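Local coordinates for cell division control protein (PDB 6RPP) that is an intein of the HINT fold that probably excises itself from an MCM-type helicase precursor and joins the flanking chains, at residues 49-54 against 66-71; 23-28 against 146-151; 79-84 against 93-98; 74-79 against 140-145. The protein carries 2 engineered substitutions. All coordinates share one frame; numbering follows the deposited sequence. Where two conformers were deposited one is given.

How the interactions relate
Along the chain, segment 23-28 comes first, then both strands of interaction 1; 74-79 opens interaction 4, both segments of interaction 3 follow, 140-145 closes interaction 4, and 146-151 closes interaction 2. Interactions 1, 2 and 4 reach the four-stranded sheet, in which strands 44-56, 63-75 and 146-151 are neighbours. The centres of interactions 1 and 2 are about 11 Å apart, and Gln151 is hydrogen-bonded to Asn69 and Ile70. Interaction 3 belongs to the six-stranded sheet, its centre about 22 Å from that of interaction 1. Interaction 4, its centre about 10 Å from that of interaction 3, shares Lys79 with it and pairs the two connections between the sheets, tying the HINT fold's halves together.

Interaction 1: 49-54 against 66-71; sequences IDIEVY and ARANIA
Ile49 leans its branch on residues 68-71: CG2 packs on Ala71 CB at 3.8 Å, CD1 approaches Ala68 CB at 4.1 Å, and CG1 lies against Ile70 N. With chi1 at 50°, CG1 is wedged between backbone N and carbonyl carbon, swinging the longer arm over the neighbouring strand. Trimming this residue to an alanine would probably open a gap beside Ala68 and Ala71 and remove a contact with Ala28 of helix 21-35. Ile51 CG1 continues the same apolar face, 3.9 Å from Ala68 CB. The strands form an antiparallel hairpin of the HINT fold. Val53 and Ala66 are joined by two backbone bonds, Val53 N to Ala66 O being 2.8 Å, whereas the bond from Ile51 N to Ala68 O is long and weak. At Ile49 the register slips by one residue, its N meeting Asn69 O from above the carbonyl plane. On the other face, Arg67 NH1 makes a salt bridge with Asp50 OD1 (2.9 Å), the hydrogen bond within it bent and weak and the planes 58° apart, while Glu52 CB sits over the guanidinium's centre. A water links Asp50 OD1 with Ala68 O. Farther out, Gln151 NE2 holds Asn69 OD1.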
loop_
_atom_site.group_PDB
_atom_site.type_symbol
_atom_site.label_atom_id
_atom_site.label_comp_id
_atom_site.label_asym_id
_atom_site.label_seq_id
_atom_site.Cartn_x
_atom_site.Cartn_y
_atom_site.Cartn_z
ATOM N N ILE A 49 -2.570 8.614 -13.175
ATOM C CA ILE A 49 -3.369 9.354 -12.201
ATOM C C ILE A 49 -2.583 10.577 -11.780
ATOM O O ILE A 49 -1.386 10.715 -12.069
ATOM C CB ILE A 49 -3.704 8.576 -10.910
ATOM C CG1 ILE A 49 -2.431 7.980 -10.344
ATOM C CG2 ILE A 49 -4.734 7.559 -11.109
ATOM C CD1 ILE A 49 -2.692 7.303 -8.969
ATOM N N ASP A 50 -3.280 11.496 -11.073
ATOM C CA ASP A 50 -2.657 12.668 -10.469
ATOM C C ASP A 50 -3.356 12.973 -9.140
ATOM O O ASP A 50 -4.287 13.775 -9.084
ATOM C CB ASP A 50 -2.722 13.869 -11.426
ATOM C CG ASP A 50 -2.021 15.104 -10.902
ATOM O OD1 ASP A 50 -1.340 15.076 -9.851
ATOM O OD2 ASP A 50 -2.110 16.150 -11.601
ATOM N N ILE A 51 -2.882 12.379 -8.055
ATOM C CA ILE A 51 -3.518 12.581 -6.767
ATOM C C ILE A 51 -2.440 12.882 -5.733
ATOM O O ILE A 51 -1.251 12.680 -5.975
ATOM C CB ILE A 51 -4.358 11.355 -6.340
ATOM C CG1 ILE A 51 -3.447 10.174 -6.105
ATOM C CG2 ILE A 51 -5.352 11.001 -7.426
ATOM C CD1 ILE A 51 -4.210 8.972 -5.645
ATOM N N GLU A 52 -2.867 13.441 -4.612
ATOM C CA GLU A 52 -1.963 13.843 -3.543
ATOM C C GLU A 52 -2.137 12.839 -2.403
ATOM O O GLU A 52 -3.258 12.620 -1.935
ATOM C CB GLU A 52 -2.279 15.268 -3.095
ATOM C CG GLU A 52 -1.322 15.798 -2.072
ATOM C CD GLU A 52 -1.617 17.236 -1.727
ATOM O OE1 GLU A 52 -0.722 18.083 -1.926
ATOM O OE2 GLU A 52 -2.747 17.518 -1.280
ATOM N N VAL A 53 -1.042 12.207 -1.991
ATOM C CA VAL A 53 -1.083 11.225 -0.907
ATOM C C VAL A 53 -0.176 11.785 0.172
ATOM O O VAL A 53 0.438 12.848 -0.032
ATOM C CB VAL A 53 -0.614 9.852 -1.368
ATOM C CG1 VAL A 53 -1.633 9.278 -2.391
ATOM C CG2 VAL A 53 0.795 9.939 -1.886
ATOM N N TYR A 54 -0.065 11.068 1.287
ATOM C CA TYR A 54 0.922 11.370 2.318
ATOM C C TYR A 54 1.973 10.268 2.296
ATOM O O TYR A 54 1.628 9.083 2.263
ATOM C CB TYR A 54 0.281 11.448 3.715
ATOM C CG TYR A 54 -0.525 12.714 3.910
ATOM C CD1 TYR A 54 0.117 13.922 4.187
ATOM C CD2 TYR A 54 -1.906 12.706 3.791
ATOM C CE1 TYR A 54 -0.606 15.064 4.351
ATOM C CE2 TYR A 54 -2.633 13.843 3.970
ATOM C CZ TYR A 54 -1.977 15.017 4.254
ATOM O OH TYR A 54 -2.684 16.170 4.434
ATOM N N ALA A 66 2.744 14.154 -1.166
ATOM C CA ALA A 66 3.490 13.745 -2.336
ATOM C C ALA A 66 2.492 13.342 -3.398
ATOM O O ALA A 66 1.311 13.134 -3.109
ATOM C CB ALA A 66 4.471 12.593 -1.980
ATOM N N ARG A 67 2.932 13.348 -4.654
ATOM C CA ARG A 67 2.027 12.998 -5.749
ATOM C C ARG A 67 2.190 11.529 -6.160
ATOM O O ARG A 67 3.307 10.997 -6.203
ATOM C CB ARG A 67 2.262 13.931 -6.946
ATOM C CG ARG A 67 1.668 15.363 -6.734
ATOM C CD ARG A 67 0.129 15.431 -7.011
ATOM N NE ARG A 67 -0.517 16.663 -6.528
ATOM C CZ ARG A 67 -1.790 17.011 -6.757
ATOM N NH1 ARG A 67 -2.605 16.228 -7.475
ATOM N NH2 ARG A 67 -2.262 18.155 -6.264
ATOM N N ALA A 68 1.066 10.843 -6.404
ATOM C CA ALA A 68 1.085 9.524 -7.011
ATOM C C ALA A 68 0.691 9.657 -8.469
ATOM O O ALA A 68 -0.202 10.447 -8.790
ATOM C CB ALA A 68 0.107 8.579 -6.295
ATOM N N ASN A 69 1.411 8.965 -9.375
ATOM C CA ASN A 69 1.179 9.221 -10.804
ATOM C C ASN A 69 0.845 7.993 -11.650
ATOM O O ASN A 69 0.538 8.156 -12.844
ATOM C CB ASN A 69 2.386 9.986 -11.411
ATOM C CG ASN A 69 3.705 9.191 -11.367
ATOM O OD1 ASN A 69 3.820 8.241 -10.664
ATOM N ND2 ASN A 69 4.685 9.609 -12.169
ATOM N N ILE A 70 0.867 6.783 -11.085
ATOM C CA ILE A 70 0.400 5.594 -11.805
ATOM C C ILE A 70 -0.458 4.745 -10.867
ATOM O O ILE A 70 -0.122 4.546 -9.690
ATOM C CB ILE A 70 1.577 4.738 -12.337
ATOM C CG1 ILE A 70 2.487 5.514 -13.293
ATOM C CG2 ILE A 70 1.062 3.436 -12.965
ATOM C CD1 ILE A 70 1.945 5.615 -14.674
ATOM N N ALA A 71 -1.576 4.266 -11.413
ATOM C CA ALA A 71 -2.508 3.359 -10.758
ATOM C C ALA A 71 -2.336 1.963 -11.362
ATOM O O ALA A 71 -2.298 1.811 -12.593
ATOM C CB ALA A 71 -3.941 3.820 -10.958
HETATM O O HOH W 1 0.919 13.126 -10.168
#

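Interaction 2: 23-28 against 146-151; sequences EIVERA and WVYDLQ
Val25 presses on the Tyr148 ring where helix 21-35 of the HINT fold crosses strand 146-151, a strand of the four-stranded sheet. The two segments run nearly at right angles, 86°, with axes 8.8 Å apart at closest approach. The tight part is here: Val25 CB lies 3.6 Å from Tyr148 CD1, and Val25 CG1 meets the ring at its edge, in the ring plane. Because CG1 is anti to the backbone N (chi1 173°), the other methyl is left to face Asp149 O, with Val25 CG2 also 4.2 Å from Leu150 CD2. Packing thins out along the helix toward Ile24, whose CG2 reaches Leu150 CD2 at 4.3 Å; this end is nevertheless buried, with Ile51 against Ile24, and Ile49 and Phe158 against Leu150. Tyr7 meets the Tyr148 ring with its own plane about perpendicular.

The side nearer solvent is polar. Glu26 is partly exposed and points its first bond along the flank of the contact, but a bend at chi2 brings its carboxylate round to the tyrosine hydroxyl. Lys73 takes the other oxygen, OE1, in a salt bridge and also makes a cation-pi contact with Trp146. Tyr148 OH donates to the anti lone pair of Glu26 OE2 over 2.6 Å, with OE2 at the ring edge and the carboxylate turned 81° from the ring plane.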
loop_
_atom_site.group_PDB
_atom_site.type_symbol
_atom_site.label_atom_id
_atom_site.label_comp_id
_atom_site.label_asym_id
_atom_site.label_seq_id
_atom_site.Cartn_x
_atom_site.Cartn_y
_atom_site.Cartn_z
ATOM N N GLU A 23 -11.268 1.995 -5.630
ATOM C CA GLU A 23 -12.048 3.035 -6.309
ATOM C C GLU A 23 -11.136 3.963 -7.117
ATOM O O GLU A 23 -11.449 4.315 -8.276
ATOM C CB GLU A 23 -12.837 3.807 -5.260
ATOM C CG GLU A 23 -13.625 5.008 -5.814
ATOM C CD GLU A 23 -14.598 5.565 -4.800
ATOM O OE1 GLU A 23 -14.939 4.835 -3.829
ATOM O OE2 GLU A 23 -15.027 6.728 -4.987
ATOM N N ILE A 24 -10.077 4.470 -6.492
ATOM C CA ILE A 24 -9.087 5.316 -7.181
ATOM C C ILE A 24 -8.571 4.618 -8.430
ATOM O O ILE A 24 -8.530 5.214 -9.521
ATOM C CB ILE A 24 -7.910 5.647 -6.238
ATOM C CG1 ILE A 24 -8.373 6.462 -5.031
ATOM C CG2 ILE A 24 -6.759 6.343 -6.976
ATOM C CD1 ILE A 24 -7.282 6.525 -3.940
ATOM N N VAL A 25 -8.146 3.350 -8.296
ATOM C CA VAL A 25 -7.538 2.705 -9.442
ATOM C C VAL A 25 -8.559 2.405 -10.544
ATOM O O VAL A 25 -8.275 2.637 -11.741
ATOM C CB VAL A 25 -6.824 1.419 -8.994
ATOM C CG1 VAL A 25 -6.345 0.676 -10.216
ATOM C CG2 VAL A 25 -5.655 1.797 -8.102
ATOM N N GLU A 26 -9.713 1.815 -10.184
ATOM C CA GLU A 26 -10.651 1.419 -11.229
ATOM C C GLU A 26 -11.159 2.624 -12.007
ATOM O O GLU A 26 -11.373 2.511 -13.223
ATOM C CB GLU A 26 -11.808 0.654 -10.608
ATOM C CG GLU A 26 -11.393 -0.701 -10.010
ATOM C CD GLU A 26 -10.912 -1.724 -11.046
ATOM O OE1 GLU A 26 -11.049 -1.518 -12.288
ATOM O OE2 GLU A 26 -10.445 -2.790 -10.581
ATOM N N ARG A 27 -11.330 3.785 -11.352
ATOM C CA ARG A 27 -11.755 4.967 -12.103
ATOM C C ARG A 27 -10.692 5.377 -13.107
ATOM O O ARG A 27 -11.014 5.804 -14.230
ATOM C CB ARG A 27 -12.063 6.115 -11.141
ATOM C CG ARG A 27 -12.510 7.420 -11.805
ATOM C CD ARG A 27 -12.639 8.510 -10.737
ATOM N NE ARG A 27 -12.800 9.852 -11.292
ATOM C CZ ARG A 27 -13.887 10.597 -11.119
ATOM N NH1 ARG A 27 -14.909 10.120 -10.418
ATOM N NH2 ARG A 27 -13.967 11.813 -11.652
ATOM N N ALA A 28 -9.422 5.278 -12.706
ATOM C CA ALA A 28 -8.346 5.667 -13.596
ATOM C C ALA A 28 -8.232 4.697 -14.758
ATOM O O ALA A 28 -7.966 5.105 -15.902
ATOM C CB ALA A 28 -7.030 5.728 -12.812
ATOM N N TRP A 146 -8.864 -9.168 -7.640
ATOM C CA TRP A 146 -7.968 -8.109 -8.055
ATOM C C TRP A 146 -7.281 -7.503 -6.858
ATOM O O TRP A 146 -7.837 -7.483 -5.764
ATOM C CB TRP A 146 -8.722 -7.006 -8.786
ATOM C CG TRP A 146 -9.409 -7.491 -9.994
ATOM C CD1 TRP A 146 -10.767 -7.727 -10.128
ATOM C CD2 TRP A 146 -8.830 -7.762 -11.267
ATOM N NE1 TRP A 146 -11.037 -8.179 -11.371
ATOM C CE2 TRP A 146 -9.874 -8.225 -12.103
ATOM C CE3 TRP A 146 -7.524 -7.710 -11.784
ATOM C CZ2 TRP A 146 -9.675 -8.555 -13.466
ATOM C CZ3 TRP A 146 -7.316 -8.054 -13.110
ATOM C CH2 TRP A 146 -8.381 -8.487 -13.933
ATOM N N VAL A 147 -6.060 -7.021 -7.072
ATOM C CA VAL A 147 -5.337 -6.243 -6.060
ATOM C C VAL A 147 -4.781 -4.963 -6.693
ATOM O O VAL A 147 -4.705 -4.835 -7.923
ATOM C CB VAL A 147 -4.198 -7.045 -5.415
ATOM C CG1 VAL A 147 -4.836 -8.199 -4.571
ATOM C CG2 VAL A 147 -3.319 -7.684 -6.453
ATOM N N TYR A 148 -4.315 -4.032 -5.827
ATOM C CA TYR A 148 -4.139 -2.649 -6.299
ATOM C C TYR A 148 -2.863 -2.027 -5.752
ATOM O O TYR A 148 -2.405 -2.340 -4.658
ATOM C CB TYR A 148 -5.320 -1.817 -5.846
ATOM C CG TYR A 148 -6.620 -2.322 -6.462
ATOM C CD1 TYR A 148 -6.972 -1.917 -7.725
ATOM C CD2 TYR A 148 -7.451 -3.249 -5.790
ATOM C CE1 TYR A 148 -8.115 -2.383 -8.301
ATOM C CE2 TYR A 148 -8.636 -3.728 -6.374
ATOM C CZ TYR A 148 -8.933 -3.277 -7.642
ATOM O OH TYR A 148 -10.090 -3.777 -8.206
ATOM N N ASP A 149 -2.337 -1.053 -6.474
ATOM C CA ASP A 149 -1.156 -0.357 -5.972
ATOM C C ASP A 149 -1.126 1.013 -6.623
ATOM O O ASP A 149 -1.848 1.274 -7.582
ATOM C CB ASP A 149 0.109 -1.149 -6.311
ATOM C CG ASP A 149 1.349 -0.644 -5.595
ATOM O OD1 ASP A 149 1.186 -0.049 -4.497
ATOM O OD2 ASP A 149 2.436 -0.873 -6.172
ATOM N N LEU A 150 -0.267 1.886 -6.088
ATOM C CA LEU A 150 -0.038 3.205 -6.653
ATOM C C LEU A 150 1.459 3.398 -6.778
ATOM O O LEU A 150 2.227 2.802 -6.029
ATOM C CB LEU A 150 -0.569 4.337 -5.785
ATOM C CG LEU A 150 -2.057 4.233 -5.492
ATOM C CD1 LEU A 150 -2.327 5.213 -4.367
ATOM C CD2 LEU A 150 -2.842 4.541 -6.704
ATOM N N GLN A 151 1.884 4.224 -7.719
ATOM C CA GLN A 151 3.283 4.631 -7.796
ATOM C C GLN A 151 3.467 6.014 -7.196
ATOM O O GLN A 151 2.755 6.946 -7.563
ATOM C CB GLN A 151 3.804 4.619 -9.222
ATOM C CG GLN A 151 5.240 5.149 -9.288
ATOM C CD GLN A 151 5.834 5.103 -10.661
ATOM O OE1 GLN A 151 6.384 4.083 -11.074
ATOM N NE2 GLN A 151 5.704 6.206 -11.400
#

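Interaction 3: 79-84 against 93-98; sequences KMMLVK and VTPTHP
Met81 N donates to Val93 O over 2.8 Å, nearly in line with the carbonyl bond, and Val93 N answers to Met81 O at 2.9 Å in the carbonyl plane. This antiparallel hydrogen-bonded pair fixes strand 80-85 against the end of strand 90-93. Beside it, Met80 doubles back: bends at chi2 (-82°) and chi3 (-73°) curl the thioether toward the partner segment, placing CE 3.5 Å from Val93 C and SD 3.8 Å from Thr94 CG2. An alanine in place of Met80 would lose this hook, and the resulting gap is likely to leave Thr94 CG2 and neighbouring Val147 less firmly packed. Flanking the pair, Pro95 sets its ring against the backbone of Lys79, CD 3.2 Å from Lys79 O, while Met81 CG rests near Pro95 CA. Val83 CG2 and Val93 CG2 touch at 4.3 Å. Thr94 OG1 faces the amino-terminal segment, bonded to Ala2 O and Ala4 N, and Thr96 OG1 is bonded to Ser1 OG. Thr94 to His97 form a type I turn, closed by His97 N to Thr94 O (3.1 Å); their sequence matches the TxxH block B motif of inteins, which in relatives assists the first step of splicing.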
loop_
_atom_site.group_PDB
_atom_site.type_symbol
_atom_site.label_atom_id
_atom_site.label_comp_id
_atom_site.label_asym_id
_atom_site.label_seq_id
_atom_site.Cartn_x
_atom_site.Cartn_y
_atom_site.Cartn_z
ATOM N N LYS A 79 -3.276 -16.716 -2.639
ATOM C CA LYS A 79 -3.368 -16.484 -1.198
ATOM C C LYS A 79 -3.059 -15.025 -0.931
ATOM O O LYS A 79 -2.280 -14.406 -1.656
ATOM C CB LYS A 79 -2.381 -17.380 -0.354
ATOM C CG LYS A 79 -2.619 -18.853 -0.634
ATOM C CD LYS A 79 -1.845 -19.798 0.248
ATOM C CE LYS A 79 -2.590 -21.138 0.399
ATOM N NZ LYS A 79 -4.076 -21.037 0.237
ATOM N N MET A 80 -3.683 -14.475 0.126
ATOM C CA MET A 80 -3.411 -13.125 0.616
ATOM C C MET A 80 -3.107 -13.170 2.112
ATOM O O MET A 80 -3.254 -14.197 2.760
ATOM C CB MET A 80 -4.602 -12.160 0.349
ATOM C CG MET A 80 -5.027 -11.943 -1.128
ATOM S SD MET A 80 -3.923 -10.718 -1.874
ATOM C CE MET A 80 -4.511 -9.185 -1.069
ATOM N N MET A 81 -2.612 -12.039 2.658
ATOM C CA MET A 81 -2.254 -11.979 4.076
ATOM C C MET A 81 -2.954 -10.811 4.736
ATOM O O MET A 81 -2.916 -9.693 4.226
ATOM C CB MET A 81 -0.730 -11.827 4.309
ATOM C CG MET A 81 0.162 -12.866 3.722
ATOM S SD MET A 81 0.056 -14.218 4.850
ATOM C CE MET A 81 1.337 -15.302 4.211
ATOM N N LEU A 82 -3.519 -11.051 5.908
ATOM C CA LEU A 82 -4.029 -9.979 6.751
ATOM C C LEU A 82 -2.961 -9.701 7.787
ATOM O O LEU A 82 -2.582 -10.598 8.542
ATOM C CB LEU A 82 -5.360 -10.384 7.409
ATOM C CG LEU A 82 -5.791 -9.610 8.653
ATOM C CD1 LEU A 82 -6.121 -8.174 8.248
ATOM C CD2 LEU A 82 -6.982 -10.308 9.325
ATOM N N VAL A 83 -2.524 -8.453 7.866
ATOM C CA VAL A 83 -1.468 -8.048 8.788
ATOM C C VAL A 83 -2.094 -7.155 9.825
ATOM O O VAL A 83 -2.788 -6.196 9.467
ATOM C CB VAL A 83 -0.346 -7.321 8.054
ATOM C CG1 VAL A 83 0.721 -6.766 9.046
ATOM C CG2 VAL A 83 0.259 -8.250 7.063
ATOM N N LYS A 84 -1.930 -7.503 11.101
ATOM C CA LYS A 84 -2.498 -6.725 12.193
ATOM C C LYS A 84 -1.389 -6.281 13.131
ATOM O O LYS A 84 -0.500 -7.086 13.453
ATOM C CB LYS A 84 -3.541 -7.539 12.996
ATOM C CG LYS A 84 -4.753 -8.011 12.190
ATOM C CD LYS A 84 -5.619 -8.937 13.041
ATOM C CE LYS A 84 -6.309 -8.180 14.149
ATOM N NZ LYS A 84 -7.234 -9.126 14.910
ATOM N N VAL A 93 -2.876 -7.670 2.214
ATOM C CA VAL A 93 -1.852 -7.463 1.185
ATOM C C VAL A 93 -1.473 -8.784 0.540
ATOM O O VAL A 93 -1.705 -9.870 1.092
ATOM C CB VAL A 93 -0.580 -6.795 1.741
ATOM C CG1 VAL A 93 -0.914 -5.437 2.410
ATOM C CG2 VAL A 93 0.063 -7.685 2.795
ATOM N N THR A 94 -0.816 -8.678 -0.640
ATOM C CA THR A 94 -0.278 -9.889 -1.228
ATOM C C THR A 94 0.900 -10.421 -0.394
ATOM O O THR A 94 1.555 -9.690 0.362
ATOM C CB THR A 94 0.195 -9.639 -2.656
ATOM O OG1 THR A 94 1.265 -8.684 -2.612
ATOM C CG2 THR A 94 -0.932 -9.077 -3.521
ATOM N N PRO A 95 1.199 -11.709 -0.514
ATOM C CA PRO A 95 2.246 -12.268 0.350
ATOM C C PRO A 95 3.622 -11.664 0.117
ATOM O O PRO A 95 4.431 -11.633 1.051
ATOM C CB PRO A 95 2.224 -13.766 -0.000
ATOM C CG PRO A 95 0.770 -13.986 -0.446
ATOM C CD PRO A 95 0.425 -12.756 -1.224
ATOM N N THR A 96 3.931 -11.186 -1.094
ATOM C CA THR A 96 5.240 -10.573 -1.332
ATOM C C THR A 96 5.245 -9.068 -1.154
ATOM O O THR A 96 6.302 -8.465 -1.344
ATOM C CB THR A 96 5.781 -10.903 -2.744
ATOM O OG1 THR A 96 4.903 -10.404 -3.770
ATOM C CG2 THR A 96 5.935 -12.389 -2.915
ATOM N N HIS A 97 4.130 -8.469 -0.735
ATOM C CA HIS A 97 4.108 -7.031 -0.513
ATOM C C HIS A 97 5.088 -6.666 0.594
ATOM O O HIS A 97 4.985 -7.225 1.701
ATOM C CB HIS A 97 2.692 -6.631 -0.121
ATOM C CG HIS A 97 2.540 -5.183 0.179
ATOM N ND1 HIS A 97 2.249 -4.254 -0.792
ATOM C CD2 HIS A 97 2.613 -4.511 1.351
ATOM C CE1 HIS A 97 2.240 -3.050 -0.249
ATOM N NE2 HIS A 97 2.399 -3.180 1.060
ATOM N N PRO A 98 6.007 -5.715 0.374
ATOM C CA PRO A 98 7.000 -5.409 1.405
ATOM C C PRO A 98 6.531 -4.325 2.359
ATOM O O PRO A 98 5.780 -3.422 2.000
ATOM C CB PRO A 98 8.218 -4.943 0.598
ATOM C CG PRO A 98 7.649 -4.382 -0.638
ATOM C CD PRO A 98 6.373 -5.150 -0.936
#

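Interaction 4: 74-79 against 140-145; sequences RTAPKK and YEPKDP
Two connections between the sheets of the HINT fold run alongside each other here: residues 76-79 lead from strand 63-75 to strand 80-85, and residues 141-145 bring the chain back from strand 128-140 to strand 146-151. A single direct hydrogen bond joins them, Ala76 N to Pro145 O, 2.9 Å long and almost straight at the hydrogen (170°), although the donor stands above the carbonyl plane, 54° out of it. It carries the strand pairing one step past the bond between Val147 and Arg74. The methyl of Ala76 fits into the bend of the returning chain, with CB 3.4 Å from Pro145 C and 3.7 Å from Asp144 O. Asp144 OD1 accepts from Trp146 N across the same bend.

Pro142 forms the middle of the contact. Its ring lies against the opposite backbone, CG 3.6 Å from Pro77 O and CD 3.5 Å from Lys78 O, with Ala76 CB more distant at 4.4 Å from CG; Met80 touches the same proline. On the other connection, Pro77 packs on Thr94 and Pro95. Toward strand 80-85, Tyr140 O accepts from Met80 N and lies close to Lys79 CA. The charged end is looser: the side chains of Lys79 and Glu141 run side by side in the same direction, and Lys79 also has a long, weak ion pair with Glu139. Lys79 NZ comes to 3.8 Å from Glu141 CG but stays 4.4 Å from Glu141 OE2, beyond salt-bridge distance.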
loop_
_atom_site.group_PDB
_atom_site.type_symbol
_atom_site.label_atom_id
_atom_site.label_comp_id
_atom_site.label_asym_id
_atom_site.label_seq_id
_atom_site.Cartn_x
_atom_site.Cartn_y
_atom_site.Cartn_z
ATOM N N ARG A 74 -3.918 -5.495 -10.597
ATOM C CA ARG A 74 -3.253 -6.744 -10.911
ATOM C C ARG A 74 -4.115 -7.917 -10.474
ATOM O O ARG A 74 -4.890 -7.823 -9.522
ATOM C CB ARG A 74 -1.847 -6.860 -10.253
ATOM C CG ARG A 74 -0.863 -5.773 -10.723
ATOM C CD ARG A 74 0.592 -6.230 -10.568
ATOM N NE ARG A 74 1.515 -5.100 -10.417
ATOM C CZ ARG A 74 2.379 -4.714 -11.347
ATOM N NH1 ARG A 74 2.457 -5.374 -12.493
ATOM N NH2 ARG A 74 3.173 -3.672 -11.127
ATOM N N THR A 75 -3.934 -9.049 -11.151
ATOM C CA THR A 75 -4.605 -10.261 -10.718
ATOM C C THR A 75 -4.199 -10.621 -9.285
ATOM O O THR A 75 -3.010 -10.656 -8.937
ATOM C CB THR A 75 -4.267 -11.411 -11.678
ATOM O OG1 THR A 75 -4.634 -11.023 -13.007
ATOM C CG2 THR A 75 -5.005 -12.685 -11.335
ATOM N N ALA A 76 -5.184 -10.936 -8.474
ATOM C CA ALA A 76 -4.878 -11.355 -7.118
ATOM C C ALA A 76 -4.122 -12.689 -7.132
ATOM O O ALA A 76 -4.417 -13.600 -7.936
ATOM C CB ALA A 76 -6.163 -11.488 -6.310
ATOM N N PRO A 77 -3.159 -12.864 -6.236
ATOM C CA PRO A 77 -2.562 -14.193 -6.050
ATOM C C PRO A 77 -3.533 -15.214 -5.421
ATOM O O PRO A 77 -4.665 -14.862 -5.026
ATOM C CB PRO A 77 -1.366 -13.890 -5.141
ATOM C CG PRO A 77 -1.775 -12.695 -4.344
ATOM C CD PRO A 77 -2.569 -11.825 -5.341
ATOM N N LYS A 78 -3.102 -16.476 -5.355
ATOM C CA LYS A 78 -3.980 -17.505 -4.854
ATOM C C LYS A 78 -4.223 -17.341 -3.362
ATOM O O LYS A 78 -5.270 -17.789 -2.858
ATOM C CB LYS A 78 -3.375 -18.873 -5.180
ATOM C CG LYS A 78 -3.313 -19.211 -6.681
ATOM C CD LYS A 78 -4.713 -19.293 -7.292
ATOM C CE LYS A 78 -4.732 -20.090 -8.613
ATOM N NZ LYS A 78 -6.129 -20.171 -9.200
ATOM N N LYS A 79 -3.276 -16.716 -2.639
ATOM C CA LYS A 79 -3.368 -16.484 -1.198
ATOM C C LYS A 79 -3.059 -15.025 -0.931
ATOM O O LYS A 79 -2.280 -14.406 -1.656
ATOM C CB LYS A 79 -2.381 -17.380 -0.354
ATOM C CG LYS A 79 -2.619 -18.853 -0.634
ATOM C CD LYS A 79 -1.845 -19.798 0.248
ATOM C CE LYS A 79 -2.590 -21.138 0.399
ATOM N NZ LYS A 79 -4.076 -21.037 0.237
ATOM N N TYR A 140 -5.324 -15.795 4.059
ATOM C CA TYR A 140 -6.679 -16.140 3.674
ATOM C C TYR A 140 -6.717 -16.283 2.154
ATOM O O TYR A 140 -5.787 -15.878 1.450
ATOM C CB TYR A 140 -7.668 -15.064 4.215
ATOM C CG TYR A 140 -7.512 -13.719 3.526
ATOM C CD1 TYR A 140 -6.516 -12.821 3.898
ATOM C CD2 TYR A 140 -8.327 -13.375 2.442
ATOM C CE1 TYR A 140 -6.346 -11.576 3.244
ATOM C CE2 TYR A 140 -8.180 -12.140 1.767
ATOM C CZ TYR A 140 -7.178 -11.243 2.176
ATOM O OH TYR A 140 -7.023 -10.099 1.450
ATOM N N GLU A 141 -7.759 -16.881 1.660
ATOM C CA GLU A 141 -7.955 -17.004 0.215
ATOM C C GLU A 141 -8.913 -15.911 -0.214
ATOM O O GLU A 141 -9.987 -15.777 0.379
ATOM C CB GLU A 141 -8.525 -18.364 -0.145
ATOM C CG GLU A 141 -7.538 -19.489 0.123
ATOM C CD GLU A 141 -8.185 -20.670 0.797
ATOM O OE1 GLU A 141 -8.454 -20.581 2.020
ATOM O OE2 GLU A 141 -8.434 -21.680 0.101
ATOM N N PRO A 142 -8.548 -15.080 -1.184
ATOM C CA PRO A 142 -9.368 -13.902 -1.477
ATOM C C PRO A 142 -10.669 -14.213 -2.200
ATOM O O PRO A 142 -10.764 -15.118 -3.045
ATOM C CB PRO A 142 -8.451 -13.052 -2.349
ATOM C CG PRO A 142 -7.530 -14.052 -3.008
ATOM C CD PRO A 142 -7.277 -15.102 -1.942
ATOM N N LYS A 143 -11.678 -13.404 -1.854
ATOM C CA LYS A 143 -12.919 -13.401 -2.613
ATOM C C LYS A 143 -12.826 -12.458 -3.791
ATOM O O LYS A 143 -13.522 -12.685 -4.771
ATOM C CB LYS A 143 -14.092 -12.983 -1.712
ATOM C CG LYS A 143 -14.428 -14.075 -0.713
ATOM C CD LYS A 143 -15.489 -13.650 0.286
ATOM C CE LYS A 143 -15.867 -14.826 1.184
ATOM N NZ LYS A 143 -14.660 -15.426 1.841
ATOM N N ASP A 144 -12.063 -11.384 -3.667
ATOM C CA ASP A 144 -11.926 -10.374 -4.714
ATOM C C ASP A 144 -10.714 -10.733 -5.568
ATOM O O ASP A 144 -9.611 -10.915 -5.017
ATOM C CB ASP A 144 -11.740 -9.007 -4.029
ATOM C CG ASP A 144 -11.676 -7.868 -4.973
ATOM O OD1 ASP A 144 -11.463 -8.021 -6.195
ATOM O OD2 ASP A 144 -11.767 -6.738 -4.412
ATOM N N PRO A 145 -10.863 -10.916 -6.855
ATOM C CA PRO A 145 -9.756 -11.453 -7.669
ATOM C C PRO A 145 -8.815 -10.379 -8.213
ATOM O O PRO A 145 -7.972 -10.701 -9.064
ATOM C CB PRO A 145 -10.493 -12.175 -8.793
ATOM C CG PRO A 145 -11.664 -11.267 -9.041
ATOM C CD PRO A 145 -12.138 -10.883 -7.621
#